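Local coordinates for mandelate racemase/muconate lactonizing enzyme-like protein (PDB 3RCY) that probably catalyses a magnesium-dependent isomerase-type reaction of the enolase superfamily, although its physiological substrate remains to be established, at residues Arg22-Val27 against Thr340-Ala345; Glu64-Asn67 against Leu73-Arg76; Pro136-Thr141 against Ala147-Glu152; Lys296-Ala301 against Ile329-Met334. All coordinates share one frame; numbering follows the deposited sequence.

Contact 1: residues Arg22-Val27 against Thr340-Ala345; sequences RYWILV and TPFHDA
The six-membered ring of W24 reaches helix 341-346 and meets two rings there, those of F342 and H343. Against H343 it comes in over one face: W24 CH2 stands 3.4 Å above the imidazole plane near its centre, and W24 CZ2 lies 3.3 Å from H343 CE1. The two side chains run nearly at right angles, and their planes are inclined by 53°, so the pair is oblique. F342 is met differently. W24 CZ3 approaches the rim of the phenyl ring, close to its plane, 3.5 Å from F342 CD2, while the planes lie at 34° and the side chains pass each other in opposite senses. This aromatic cluster joins the two domains of the enolase superfamily fold, since W24 belongs to the antiparallel sheet of the N-terminal capping domain and the helix follows strand 335-336 of the barrel domain. With F342 CG trans to its backbone N (chi1 -171°), the phenyl ring is directed at the tryptophan. The N-cap hydroxyl, T340 OG1, holds H343 twice, accepting from H343 N at 3.0 Å and lying in the imidazole plane in a second hydrogen bond, 2.8 Å from H343 ND1. At the far side of that ring H343 NE2 bonds to the carbonyl O of A314, and W24 NE1 bonds to the carbonyl O of G20.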
# COMPACT_ATOMS: atom_id res chain seq x y z
N ARG A 22 17.67 -41.04 1.44
CA ARG A 22 18.57 -42.05 0.85
C ARG A 22 19.98 -42.06 1.44
O ARG A 22 20.61 -43.11 1.53
CB ARG A 22 18.64 -41.89 -0.67
CG ARG A 22 17.42 -42.42 -1.42
CD ARG A 22 17.68 -42.44 -2.93
NE ARG A 22 16.55 -42.99 -3.67
CZ ARG A 22 15.46 -42.30 -4.03
NH1 ARG A 22 15.33 -41.02 -3.70
NH2 ARG A 22 14.49 -42.91 -4.70
N TYR A 23 20.48 -40.89 1.83
CA TYR A 23 21.83 -40.77 2.40
C TYR A 23 21.95 -39.49 3.21
O TYR A 23 21.22 -38.52 2.97
CB TYR A 23 22.92 -40.82 1.31
CG TYR A 23 22.71 -39.76 0.24
CD1 TYR A 23 23.11 -38.44 0.46
CD2 TYR A 23 22.08 -40.08 -0.97
CE1 TYR A 23 22.89 -37.46 -0.49
CE2 TYR A 23 21.87 -39.10 -1.94
CZ TYR A 23 22.27 -37.79 -1.68
OH TYR A 23 22.05 -36.79 -2.62
N TRP A 24 22.89 -39.50 4.15
CA TRP A 24 23.21 -38.32 4.95
C TRP A 24 24.67 -37.95 4.71
O TRP A 24 25.52 -38.82 4.61
CB TRP A 24 22.98 -38.58 6.44
CG TRP A 24 21.58 -39.01 6.78
CD1 TRP A 24 20.43 -38.65 6.13
CD2 TRP A 24 21.18 -39.86 7.85
NE1 TRP A 24 19.34 -39.24 6.73
CE2 TRP A 24 19.77 -39.99 7.79
CE3 TRP A 24 21.87 -40.54 8.87
CZ2 TRP A 24 19.05 -40.76 8.70
CZ3 TRP A 24 21.15 -41.30 9.78
CH2 TRP A 24 19.75 -41.41 9.69
N ILE A 25 24.93 -36.65 4.62
CA ILE A 25 26.28 -36.16 4.35
C ILE A 25 26.87 -35.62 5.65
O ILE A 25 26.52 -34.52 6.09
CB ILE A 25 26.32 -35.08 3.24
CG1 ILE A 25 25.72 -35.63 1.93
CG2 ILE A 25 27.76 -34.60 3.01
CD1 ILE A 25 25.36 -34.55 0.90
N LEU A 26 27.74 -36.41 6.26
CA LEU A 26 28.39 -36.03 7.50
C LEU A 26 29.76 -35.42 7.22
O LEU A 26 30.47 -35.88 6.32
CB LEU A 26 28.54 -37.24 8.43
CG LEU A 26 27.29 -38.11 8.66
CD1 LEU A 26 27.64 -39.29 9.55
CD2 LEU A 26 26.13 -37.30 9.26
N VAL A 27 30.11 -34.38 7.98
CA VAL A 27 31.45 -33.81 7.91
C VAL A 27 32.11 -33.86 9.28
O VAL A 27 31.47 -33.61 10.30
CB VAL A 27 31.46 -32.35 7.33
CG1 VAL A 27 30.97 -32.35 5.89
CG2 VAL A 27 30.60 -31.39 8.19
N THR A 340 14.51 -43.90 14.74
CA THR A 340 14.88 -45.17 14.12
C THR A 340 16.09 -45.74 14.84
O THR A 340 16.85 -44.99 15.45
CB THR A 340 15.20 -45.06 12.59
OG1 THR A 340 16.48 -44.43 12.40
CG2 THR A 340 14.12 -44.30 11.83
N PRO A 341 16.28 -47.08 14.78
CA PRO A 341 17.47 -47.66 15.38
C PRO A 341 18.77 -47.03 14.85
O PRO A 341 19.69 -46.80 15.62
CB PRO A 341 17.38 -49.15 15.00
CG PRO A 341 15.91 -49.39 14.82
CD PRO A 341 15.40 -48.12 14.20
N PHE A 342 18.82 -46.75 13.55
CA PHE A 342 20.04 -46.21 12.93
C PHE A 342 20.33 -44.77 13.38
O PHE A 342 21.48 -44.46 13.71
CB PHE A 342 19.97 -46.30 11.40
CG PHE A 342 21.27 -45.96 10.70
CD1 PHE A 342 22.35 -46.83 10.76
CD2 PHE A 342 21.40 -44.77 9.99
CE1 PHE A 342 23.56 -46.52 10.12
CE2 PHE A 342 22.60 -44.45 9.34
CZ PHE A 342 23.68 -45.33 9.41
N HIS A 343 19.31 -43.91 13.40
CA HIS A 343 19.44 -42.56 13.99
C HIS A 343 20.05 -42.64 15.39
O HIS A 343 21.02 -41.93 15.69
CB HIS A 343 18.08 -41.86 14.11
CG HIS A 343 17.65 -41.12 12.89
ND1 HIS A 343 16.86 -41.69 11.91
CD2 HIS A 343 17.86 -39.83 12.50
CE1 HIS A 343 16.61 -40.79 10.97
NE2 HIS A 343 17.20 -39.66 11.30
N ASP A 344 19.47 -43.48 16.24
CA ASP A 344 19.90 -43.59 17.64
C ASP A 344 21.33 -44.12 17.75
O ASP A 344 22.15 -43.57 18.49
CB ASP A 344 18.93 -44.45 18.45
CG ASP A 344 19.14 -44.31 19.95
OD1 ASP A 344 18.77 -43.26 20.52
OD2 ASP A 344 19.69 -45.25 20.56
N ALA A 345 21.63 -45.18 17.00
CA ALA A 345 22.94 -45.82 17.05
C ALA A 345 24.07 -44.92 16.52
O ALA A 345 25.19 -44.96 17.04
CB ALA A 345 22.92 -47.16 16.30

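Contact 2: residues Glu64-Asn67 against Leu73-Arg76; sequences EGEN and LMFR
L73 and M74, on the helix 71-80, face E66 and N67 across the connection that links this helix to helix 48-63, a helix-loop-helix element of the N-terminal capping domain. L73 makes the lighter touch, its CD2 methyl lying 4.2 Å from E66 OE2. That carboxylate has polar partners of its own, a salt bridge from OE1 to R77 and a hydrogen bond from OE2 to N70, which fix it. M74 carries most of the contact. Its thioether slides antiparallel along the aliphatic part of E66, with M74 SD 3.8 Å from E66 CG and 3.9 Å from E66 CB. E66 is bent at its second torsion (chi2 60°), and its CG also lies 3.9 Å from M74 CG. The methionine chain then turns at its last torsion (chi3 -79°), which takes M74 CE to 3.9 Å from N67 O. M74 also packs on M63, F95 and C102, tying the loop to helices 48-63 and 89-110. R76 points to the assembly, where its NE hydrogen-bonds to the carbonyl O of L175 of a third subunit.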
# COMPACT_ATOMS: atom_id res chain seq x y z
N GLU A 64 39.74 -23.60 6.05
CA GLU A 64 40.99 -24.24 6.47
C GLU A 64 41.99 -23.19 6.95
O GLU A 64 42.22 -22.19 6.26
CB GLU A 64 41.58 -25.08 5.34
CG GLU A 64 42.75 -25.98 5.75
CD GLU A 64 43.35 -26.75 4.58
OE1 GLU A 64 42.74 -26.76 3.47
OE2 GLU A 64 44.43 -27.35 4.76
N GLY A 65 42.55 -23.41 8.13
CA GLY A 65 43.51 -22.48 8.73
C GLY A 65 42.87 -21.35 9.54
O GLY A 65 43.58 -20.55 10.14
N GLU A 66 41.53 -21.29 9.55
CA GLU A 66 40.81 -20.25 10.29
C GLU A 66 40.50 -20.67 11.72
O GLU A 66 40.28 -21.85 12.00
CB GLU A 66 39.49 -19.89 9.58
CG GLU A 66 38.81 -18.61 10.08
CD GLU A 66 39.69 -17.37 9.92
OE1 GLU A 66 40.17 -17.12 8.80
OE2 GLU A 66 39.91 -16.67 10.93
N ASN A 67 40.48 -19.69 12.63
CA ASN A 67 39.96 -19.87 13.98
C ASN A 67 38.45 -20.16 13.92
O ASN A 67 37.70 -19.38 13.35
CB ASN A 67 40.23 -18.59 14.78
CG ASN A 67 39.91 -18.72 16.26
OD1 ASN A 67 39.08 -19.52 16.68
ND2 ASN A 67 40.57 -17.90 17.06
N LEU A 73 32.70 -14.25 9.93
CA LEU A 73 33.66 -14.07 8.84
C LEU A 73 33.57 -15.21 7.83
O LEU A 73 33.51 -14.98 6.63
CB LEU A 73 35.08 -13.94 9.38
CG LEU A 73 36.21 -13.77 8.34
CD1 LEU A 73 35.99 -12.55 7.44
CD2 LEU A 73 37.57 -13.69 9.02
N MET A 74 33.56 -16.44 8.34
CA MET A 74 33.51 -17.60 7.45
C MET A 74 32.22 -17.65 6.65
O MET A 74 32.24 -17.96 5.46
CB MET A 74 33.77 -18.91 8.21
CG MET A 74 35.21 -19.00 8.71
SD MET A 74 35.64 -20.62 9.34
CE MET A 74 34.90 -20.53 10.97
N PHE A 75 31.10 -17.29 7.28
CA PHE A 75 29.85 -17.14 6.53
C PHE A 75 29.99 -16.11 5.40
O PHE A 75 29.66 -16.42 4.25
CB PHE A 75 28.64 -16.81 7.42
CG PHE A 75 27.37 -16.61 6.63
CD1 PHE A 75 26.58 -17.70 6.27
CD2 PHE A 75 26.99 -15.33 6.21
CE1 PHE A 75 25.41 -17.51 5.51
CE2 PHE A 75 25.84 -15.13 5.46
CZ PHE A 75 25.05 -16.22 5.11
N ARG A 76 30.50 -14.92 5.71
CA ARG A 76 30.67 -13.88 4.69
C ARG A 76 31.54 -14.34 3.52
O ARG A 76 31.24 -14.02 2.37
CB ARG A 76 31.25 -12.58 5.27
CG ARG A 76 30.35 -11.81 6.28
CD ARG A 76 28.91 -11.61 5.80
NE ARG A 76 28.83 -10.96 4.48
CZ ARG A 76 27.70 -10.56 3.91
NH1 ARG A 76 26.53 -10.74 4.53
NH2 ARG A 76 27.74 -9.99 2.70

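Contact 3: residues Pro136-Thr141 against Ala147-Glu152; sequences PHHPIT and ADMAAE
Two neighbouring histidines, H137 and H138, give their NE2-H groups to a single oxygen of E152. The bond from H138 NE2 to E152 OE1 is the shorter and straighter at 2.7 Å and 162°; it arrives close to the line of the C-O bond and almost within the imidazole plane, with ring and carboxylate nearly coplanar. The bond from H137 NE2 to E152 OE1, at 2.9 Å and 140°, comes from the syn side and well out of the carboxylate plane. H137 reaches there because its CG is tucked between the backbone N and the carbonyl carbon (chi1 69°), which also lays its ring over one face of H138, offset toward the rim. H138 is thereby sandwiched: H137 ND1 lies above one face, and M149 covers the other. M149 CB sits 3.7 Å from the H138 ring centroid in a CH-pi contact, M149 CG is 3.4 Å from H138 CD2, and the sulfur lies obliquely farther along. Farther out, P139 CD rests 4.0 Å from M149 SD. The opposite flank of helix 147-159 packs on helix 183-200 through A147 and A150. The histidines and P139 belong to the connection between the first barrel strand, 126-131, and helix 147-159, which folds back on the first turns of that helix at the protein surface. H138 ND1 accepts from the backbone N of L135 while NE2 donates to E152, a pattern consistent with a neutral H138; the shared carboxylate oxygen would probably favour a positive charge on the exposed H137.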
# COMPACT_ATOMS: atom_id res chain seq x y z
N PRO A 136 4.36 -51.71 12.38
CA PRO A 136 4.89 -52.97 11.82
C PRO A 136 3.90 -53.83 11.01
O PRO A 136 4.33 -54.59 10.14
CB PRO A 136 5.36 -53.73 13.06
CG PRO A 136 5.70 -52.66 14.04
CD PRO A 136 4.65 -51.60 13.82
N HIS A 137 2.60 -53.70 11.27
CA HIS A 137 1.59 -54.46 10.52
C HIS A 137 1.06 -53.72 9.28
O HIS A 137 0.27 -54.28 8.51
CB HIS A 137 0.43 -54.85 11.44
CG HIS A 137 -0.39 -53.68 11.88
ND1 HIS A 137 0.13 -52.64 12.62
CD2 HIS A 137 -1.70 -53.38 11.67
CE1 HIS A 137 -0.83 -51.76 12.86
NE2 HIS A 137 -1.94 -52.18 12.30
N HIS A 138 1.48 -52.47 9.10
CA HIS A 138 1.04 -51.66 7.97
C HIS A 138 1.88 -51.96 6.73
O HIS A 138 3.10 -51.81 6.77
CB HIS A 138 1.18 -50.16 8.26
CG HIS A 138 0.24 -49.64 9.30
ND1 HIS A 138 0.53 -48.54 10.07
CD2 HIS A 138 -0.98 -50.07 9.70
CE1 HIS A 138 -0.49 -48.30 10.89
NE2 HIS A 138 -1.41 -49.21 10.68
N PRO A 139 1.23 -52.36 5.62
CA PRO A 139 1.98 -52.39 4.35
C PRO A 139 2.42 -50.97 4.00
O PRO A 139 1.59 -50.04 4.04
CB PRO A 139 0.96 -52.92 3.33
CG PRO A 139 -0.18 -53.49 4.15
CD PRO A 139 -0.19 -52.70 5.43
N ILE A 140 3.70 -50.80 3.69
CA ILE A 140 4.32 -49.48 3.51
C ILE A 140 3.64 -48.62 2.43
O ILE A 140 3.22 -47.49 2.71
CB ILE A 140 5.85 -49.60 3.20
CG1 ILE A 140 6.56 -50.50 4.23
CG2 ILE A 140 6.51 -48.21 3.11
CD1 ILE A 140 6.67 -49.92 5.63
N THR A 141 3.52 -49.15 1.22
CA THR A 141 2.96 -48.37 0.11
C THR A 141 1.49 -47.96 0.33
O THR A 141 1.18 -46.77 0.23
CB THR A 141 3.20 -49.05 -1.27
OG1 THR A 141 4.62 -49.18 -1.49
CG2 THR A 141 2.61 -48.23 -2.42
N ALA A 147 -6.09 -43.38 5.55
CA ALA A 147 -6.44 -42.59 6.73
C ALA A 147 -6.55 -43.47 7.97
O ALA A 147 -6.09 -43.10 9.05
CB ALA A 147 -7.73 -41.80 6.51
N ASP A 148 -7.17 -44.64 7.81
CA ASP A 148 -7.29 -45.63 8.88
C ASP A 148 -5.93 -45.98 9.50
O ASP A 148 -5.79 -45.95 10.73
CB ASP A 148 -8.01 -46.89 8.38
CG ASP A 148 -9.52 -46.71 8.28
OD1 ASP A 148 -10.04 -45.65 8.68
OD2 ASP A 148 -10.21 -47.65 7.83
N MET A 149 -4.95 -46.31 8.66
CA MET A 149 -3.61 -46.66 9.15
C MET A 149 -2.90 -45.47 9.77
O MET A 149 -2.28 -45.60 10.82
CB MET A 149 -2.76 -47.27 8.03
CG MET A 149 -3.24 -48.64 7.54
SD MET A 149 -2.11 -49.32 6.30
CE MET A 149 -3.29 -50.15 5.22
N ALA A 150 -3.01 -44.30 9.14
CA ALA A 150 -2.45 -43.08 9.70
C ALA A 150 -3.01 -42.81 11.10
O ALA A 150 -2.26 -42.47 12.01
CB ALA A 150 -2.70 -41.89 8.77
N ALA A 151 -4.32 -42.98 11.28
CA ALA A 151 -4.94 -42.79 12.59
C ALA A 151 -4.38 -43.75 13.65
O ALA A 151 -4.19 -43.35 14.80
CB ALA A 151 -6.46 -42.88 12.51
N GLU A 152 -4.09 -45.00 13.25
CA GLU A 152 -3.43 -45.95 14.16
C GLU A 152 -2.03 -45.48 14.57
O GLU A 152 -1.66 -45.57 15.75
CB GLU A 152 -3.34 -47.35 13.52
CG GLU A 152 -4.68 -48.07 13.43
CD GLU A 152 -4.54 -49.51 12.95
OE1 GLU A 152 -3.60 -49.83 12.19
OE2 GLU A 152 -5.39 -50.33 13.35

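Contact 4: residues Lys296-Ala301 against Ile329-Met334; sequences KVAAMA and IPNILM
The side-chain amide of N331 binds the helix 290-302 at a backbone carbonyl: N331 ND2 donates to A298 O at 2.9 Å, with an N-H...O angle of 150° and the donor tilted out of the carbonyl plane. The same nitrogen lies 3.4 Å from A301 CB, one turn farther along, so the amide is seated against the helix between a carbonyl and a methyl. Beside it, A298 CB is 3.8 Å from I329 CG2 and 4.2 Å from N331 OD1. With only methyls at A298 and A301, the loop lies close to the helix. N331 meets the helix by a compact rotamer, its CG held between the backbone N and the carbonyl carbon (chi1 58°). A second carbonyl, that of A306, also accepts from N331 ND2, so the nitrogen joins the helix to the loop that follows it and is well satisfied in a buried place. The next shell fixes the loop itself. N331 and L333 form backbone hydrogen bonds with M308, the side chains of A298 and I329 pack against M308, and I329 O accepts from N123 ND2. Away from the loop, the helix takes part in the assembly, with K296 NZ in a salt bridge to E302 of a second subunit. The asparagine thus links three pieces of the modified TIM barrel of the enolase superfamily: helix 290-302, strand 307-308 with its lead-in, and the connection from helix 316-327 into the last barrel strand, 335-336.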
# COMPACT_ATOMS: atom_id res chain seq x y z
N LYS A 296 20.21 -15.61 13.90
CA LYS A 296 19.83 -14.33 13.30
C LYS A 296 18.37 -14.38 12.84
O LYS A 296 17.59 -13.46 13.11
CB LYS A 296 20.77 -13.96 12.15
CG LYS A 296 22.22 -13.71 12.60
CD LYS A 296 23.07 -13.13 11.46
CE LYS A 296 24.47 -12.72 11.95
NZ LYS A 296 25.38 -12.36 10.79
N VAL A 297 18.00 -15.47 12.16
CA VAL A 297 16.62 -15.65 11.69
C VAL A 297 15.63 -15.77 12.84
O VAL A 297 14.54 -15.19 12.78
CB VAL A 297 16.50 -16.85 10.70
CG1 VAL A 297 15.05 -17.14 10.35
CG2 VAL A 297 17.27 -16.54 9.44
N ALA A 298 16.00 -16.50 13.89
CA ALA A 298 15.16 -16.63 15.09
C ALA A 298 14.82 -15.26 15.70
O ALA A 298 13.68 -15.04 16.10
CB ALA A 298 15.81 -17.54 16.14
N ALA A 299 15.81 -14.37 15.76
CA ALA A 299 15.61 -13.01 16.29
C ALA A 299 14.66 -12.20 15.41
O ALA A 299 13.83 -11.45 15.91
CB ALA A 299 16.93 -12.29 16.45
N MET A 300 14.80 -12.36 14.09
CA MET A 300 13.86 -11.76 13.14
C MET A 300 12.43 -12.26 13.37
O MET A 300 11.48 -11.46 13.42
CB MET A 300 14.30 -12.03 11.70
CG MET A 300 15.55 -11.27 11.34
SD MET A 300 16.39 -11.96 9.92
CE MET A 300 18.02 -11.29 10.22
N ALA A 301 12.27 -13.57 13.53
CA ALA A 301 10.96 -14.14 13.85
C ALA A 301 10.35 -13.54 15.13
O ALA A 301 9.14 -13.30 15.20
CB ALA A 301 11.03 -15.65 13.94
N ILE A 329 16.57 -20.45 22.18
CA ILE A 329 15.67 -19.40 21.68
C ILE A 329 14.35 -19.32 22.45
O ILE A 329 13.79 -20.35 22.83
CB ILE A 329 15.41 -19.53 20.16
CG1 ILE A 329 14.68 -20.85 19.84
CG2 ILE A 329 16.75 -19.38 19.37
CD1 ILE A 329 14.14 -20.93 18.42
N PRO A 330 13.86 -18.10 22.70
CA PRO A 330 12.58 -17.99 23.40
C PRO A 330 11.40 -18.34 22.51
O PRO A 330 10.37 -18.78 23.01
CB PRO A 330 12.54 -16.51 23.83
CG PRO A 330 13.43 -15.80 22.89
CD PRO A 330 14.51 -16.78 22.50
N ASN A 331 11.56 -18.20 21.19
CA ASN A 331 10.46 -18.43 20.25
C ASN A 331 10.51 -19.79 19.54
O ASN A 331 10.32 -19.88 18.32
CB ASN A 331 10.34 -17.25 19.25
CG ASN A 331 11.62 -17.01 18.45
OD1 ASN A 331 12.73 -17.25 18.92
ND2 ASN A 331 11.48 -16.50 17.24
N ILE A 332 10.77 -20.84 20.30
CA ILE A 332 10.72 -22.22 19.78
C ILE A 332 9.28 -22.71 19.80
O ILE A 332 8.58 -22.54 20.81
CB ILE A 332 11.63 -23.20 20.59
CG1 ILE A 332 11.63 -24.61 19.97
CG2 ILE A 332 11.17 -23.31 22.05
CD1 ILE A 332 12.16 -24.68 18.55
N LEU A 333 8.83 -23.33 18.71
CA LEU A 333 7.54 -24.02 18.70
C LEU A 333 7.75 -25.51 19.01
O LEU A 333 7.30 -26.00 20.04
CB LEU A 333 6.82 -23.84 17.35
CG LEU A 333 5.50 -24.60 17.11
CD1 LEU A 333 4.45 -24.41 18.23
CD2 LEU A 333 4.95 -24.18 15.77
N MET A 334 8.44 -26.22 18.12
CA MET A 334 8.72 -27.64 18.31
C MET A 334 9.85 -28.11 17.38
O MET A 334 10.18 -27.41 16.41
CB MET A 334 7.45 -28.48 18.10
CG MET A 334 6.78 -28.30 16.73
SD MET A 334 5.24 -29.23 16.56
CE MET A 334 4.08 -28.23 17.50

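How the contacts relate
Contacts 1 and 4 are buried, contact 3 is at the surface, and contact 2 is intermediate in burial. Contact 1 joins the capping domain to the barrel through aromatic rings, whereas the other three each stay within one domain. Contacts 3 and 4 both belong to the barrel but differ in chemistry: histidine-carboxylate bonds support an exposed loop in one, a single amide-to-carbonyl bond and methyl packing a buried one in the other. Contact 2 relies on a methionine sliding along an aliphatic chain. Contacts 2 and 4 come within about 6 Å at their nearest atoms and both touch the second subunit; contacts 2 and 3 lie on opposite sides of the chain's centre.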